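Local coordinates for protein pertussis toxin-like subunit ArtA (Escherichia coli, PDB 4Z9D) that binds NAD and, as the A subunit of a pertussis-like AB5 toxin, probably ADP-ribosylates trimeric G proteins of the host cell, at residues Ile82-Asn85 with Asn86-Pro90. The protein carries 2 engineered substitutions. Residues are numbered along the deposited sequence; the frame is centred on the assembly and turned at random.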
ATOM      1  N   ILE A  82      -8.054   5.338   1.550  1.00  4.40           N
ATOM      2  CA  ILE A  82      -8.036   5.696   0.136  1.00  5.62           C
ATOM      3  C   ILE A  82      -9.144   5.013  -0.645  1.00  6.01           C
ATOM      4  O   ILE A  82      -9.351   3.816  -0.505  1.00  5.97           O
ATOM      5  CB  ILE A  82      -6.680   5.310  -0.512  1.00  6.50           C
ATOM      6  CG1 ILE A  82      -5.494   5.836   0.307  1.00  6.51           C
ATOM      7  CG2 ILE A  82      -6.595   5.776  -1.983  1.00  8.32           C
ATOM      8  CD1 ILE A  82      -4.166   5.174  -0.064  1.00  6.83           C
ATOM      9  N   ARG A  83      -9.859   5.766  -1.484  1.00  7.07           N
ATOM     10  CA  ARG A  83     -10.804   5.137  -2.395  1.00  5.88           C
ATOM     11  C   ARG A  83     -10.052   4.480  -3.545  1.00  7.02           C
ATOM     12  O   ARG A  83      -9.243   5.115  -4.225  1.00  7.72           O
ATOM     13  CB  ARG A  83     -11.825   6.143  -2.934  1.00  7.95           C
ATOM     14  CG  ARG A  83     -12.700   5.574  -4.051  1.00  9.00           C
ATOM     15  CD  ARG A  83     -13.879   6.496  -4.351  1.00  8.59           C
ATOM     16  NE  ARG A  83     -13.437   7.804  -4.829  1.00  9.29           N
ATOM     17  CZ  ARG A  83     -12.968   8.045  -6.056  1.00 11.62           C
ATOM     18  NH1 ARG A  83     -12.863   7.058  -6.941  1.00  8.73           N
ATOM     19  NH2 ARG A  83     -12.600   9.272  -6.398  1.00 15.19           N
ATOM     20  N   ALA A  84     -10.286   3.185  -3.731  1.00  8.23           N
ATOM     21  CA  ALA A  84      -9.626   2.441  -4.798  1.00  7.76           C
ATOM     22  C   ALA A  84     -10.417   2.583  -6.087  1.00  9.58           C
ATOM     23  O   ALA A  84     -11.640   2.741  -6.061  1.00 13.86           O
ATOM     24  CB  ALA A  84      -9.486   0.965  -4.430  1.00  8.35           C
ATOM     25  N   ASN A  85      -9.714   2.560  -7.208  1.00  8.55           N
ATOM     26  CA  ASN A  85     -10.369   2.526  -8.517  1.00 10.97           C
ATOM     27  C   ASN A  85      -9.553   1.645  -9.461  1.00  8.65           C
ATOM     28  O   ASN A  85      -8.831   0.769  -8.991  1.00  6.87           O
ATOM     29  CB  ASN A  85     -10.585   3.941  -9.074  1.00 12.88           C
ATOM     30  CG  ASN A  85      -9.311   4.739  -9.194  1.00 15.81           C
ATOM     31  OD1 ASN A  85      -8.204   4.194  -9.187  1.00 15.02           O
ATOM     32  ND2 ASN A  85      -9.462   6.060  -9.326  1.00 14.74           N
ATOM     33  N   ASN A  86      -9.689   1.831 -10.775  1.00  8.32           N
ATOM     34  CA  ASN A  86      -9.082   0.889 -11.722  1.00  6.22           C
ATOM     35  C   ASN A  86      -7.548   0.979 -11.784  1.00  8.81           C
ATOM     36  O   ASN A  86      -6.900   0.218 -12.494  1.00  9.19           O
ATOM     37  CB  ASN A  86      -9.661   1.082 -13.125  1.00  8.94           C
ATOM     38  CG  ASN A  86     -11.091   0.567 -13.259  1.00 13.67           C
ATOM     39  OD1 ASN A  86     -11.722   0.767 -14.297  1.00 11.40           O
ATOM     40  ND2 ASN A  86     -11.600  -0.112 -12.226  1.00  9.84           N
ATOM     41  N   ILE A  87      -6.992   1.925 -11.040  1.00 10.09           N
ATOM     42  CA  ILE A  87      -5.552   2.082 -10.868  1.00 12.40           C
ATOM     43  C   ILE A  87      -5.005   1.019  -9.903  1.00 11.39           C
ATOM     44  O   ILE A  87      -3.812   0.704  -9.907  1.00  8.53           O
ATOM     45  CB  ILE A  87      -5.245   3.509 -10.295  1.00 18.68           C
ATOM     46  CG1 ILE A  87      -5.794   4.603 -11.218  1.00 20.16           C
ATOM     47  CG2 ILE A  87      -3.754   3.721  -9.999  1.00 18.33           C
ATOM     48  CD1 ILE A  87      -5.663   6.009 -10.642  1.00 22.69           C
ATOM     49  N   PHE A  88      -5.913   0.437  -9.125  1.00  6.31           N
ATOM     50  CA  PHE A  88      -5.590  -0.504  -8.054  1.00  9.37           C
ATOM     51  C   PHE A  88      -5.849  -1.929  -8.505  1.00  8.58           C
ATOM     52  O   PHE A  88      -6.861  -2.210  -9.145  1.00  9.93           O
ATOM     53  CB  PHE A  88      -6.416  -0.203  -6.797  1.00  6.98           C
ATOM     54  CG  PHE A  88      -6.125   1.141  -6.169  1.00  8.26           C
ATOM     55  CD1 PHE A  88      -6.485   2.319  -6.817  1.00  9.93           C
ATOM     56  CD2 PHE A  88      -5.518   1.222  -4.920  1.00  6.74           C
ATOM     57  CE1 PHE A  88      -6.251   3.556  -6.242  1.00  8.15           C
ATOM     58  CE2 PHE A  88      -5.272   2.457  -4.330  1.00  8.50           C
ATOM     59  CZ  PHE A  88      -5.641   3.629  -4.994  1.00  7.08           C
ATOM     60  N   TYR A  89      -4.937  -2.827  -8.163  1.00  6.45           N
ATOM     61  CA  TYR A  89      -5.046  -4.253  -8.512  1.00  7.35           C
ATOM     62  C   TYR A  89      -4.825  -5.125  -7.289  1.00  8.62           C
ATOM     63  O   TYR A  89      -3.820  -4.968  -6.612  1.00  8.27           O
ATOM     64  CB  TYR A  89      -4.003  -4.650  -9.565  1.00  7.46           C
ATOM     65  CG  TYR A  89      -4.154  -4.010 -10.922  1.00  6.98           C
ATOM     66  CD1 TYR A  89      -3.721  -2.708 -11.157  1.00  8.51           C
ATOM     67  CD2 TYR A  89      -4.668  -4.735 -11.992  1.00  8.63           C
ATOM     68  CE1 TYR A  89      -3.847  -2.131 -12.418  1.00 10.86           C
ATOM     69  CE2 TYR A  89      -4.790  -4.165 -13.255  1.00  6.77           C
ATOM     70  CZ  TYR A  89      -4.378  -2.874 -13.456  1.00  7.58           C
ATOM     71  OH  TYR A  89      -4.499  -2.321 -14.708  1.00 17.07           O
ATOM     72  N   PRO A  90      -5.763  -6.030  -6.986  1.00  7.11           N
ATOM     73  CA  PRO A  90      -5.435  -7.089  -6.027  1.00  7.81           C
ATOM     74  C   PRO A  90      -4.311  -7.944  -6.611  1.00 10.92           C
ATOM     75  O   PRO A  90      -4.283  -8.136  -7.828  1.00  9.97           O
ATOM     76  CB  PRO A  90      -6.740  -7.889  -5.908  1.00 10.17           C
ATOM     77  CG  PRO A  90      -7.804  -6.999  -6.486  1.00 12.68           C
ATOM     78  CD  PRO A  90      -7.111  -6.188  -7.544  1.00 12.88           C
TER
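Asn-85 and Phe-88 open and close a type I beta turn, and their backbones join through a hydrogen bond from Phe-88 N to Asn-85 O, 2.9 Å. The turn leads from strand 77-83 of one antiparallel sheet into strand 88-90 of another, within the NAD-binding ADP-ribosyltransferase fold. The Asn-85 side chain adds an Asx turn and lies beside Ile-87, pointing the same way. Its OD1 accepts Ile-87 N at 3.2 Å, and the donor stands 39° out of the amide plane. A chi1 of 57° sets CG between the backbone N and the carbonyl carbon, and this brings OD1 to the amide of Ile-87. The same oxygen lies in the ring plane at the edge of Phe-88.

The tight part is where the ring of Phe-88 packs against Ala-84, whose CA sits over one ring face, 3.8 Å from the centroid, as a CH-pi contact. Ala-84 CB adds to it, 3.8 Å from Phe-88 CG. The ring is buried, and residues of three sheets pack against it: Val-7 of strand 6-11, Ile-119 and Ala-121 of strand 118-122, and Ile-125 of strand 124-125. The crest is looser. Asn-86 is exposed; its ND2 makes a weak hydrogen bond with Phe-162 O. At the buried end Ile-82 crosses Phe-88 at about a right angle, with CG2 3.8 Å from ring atom CZ.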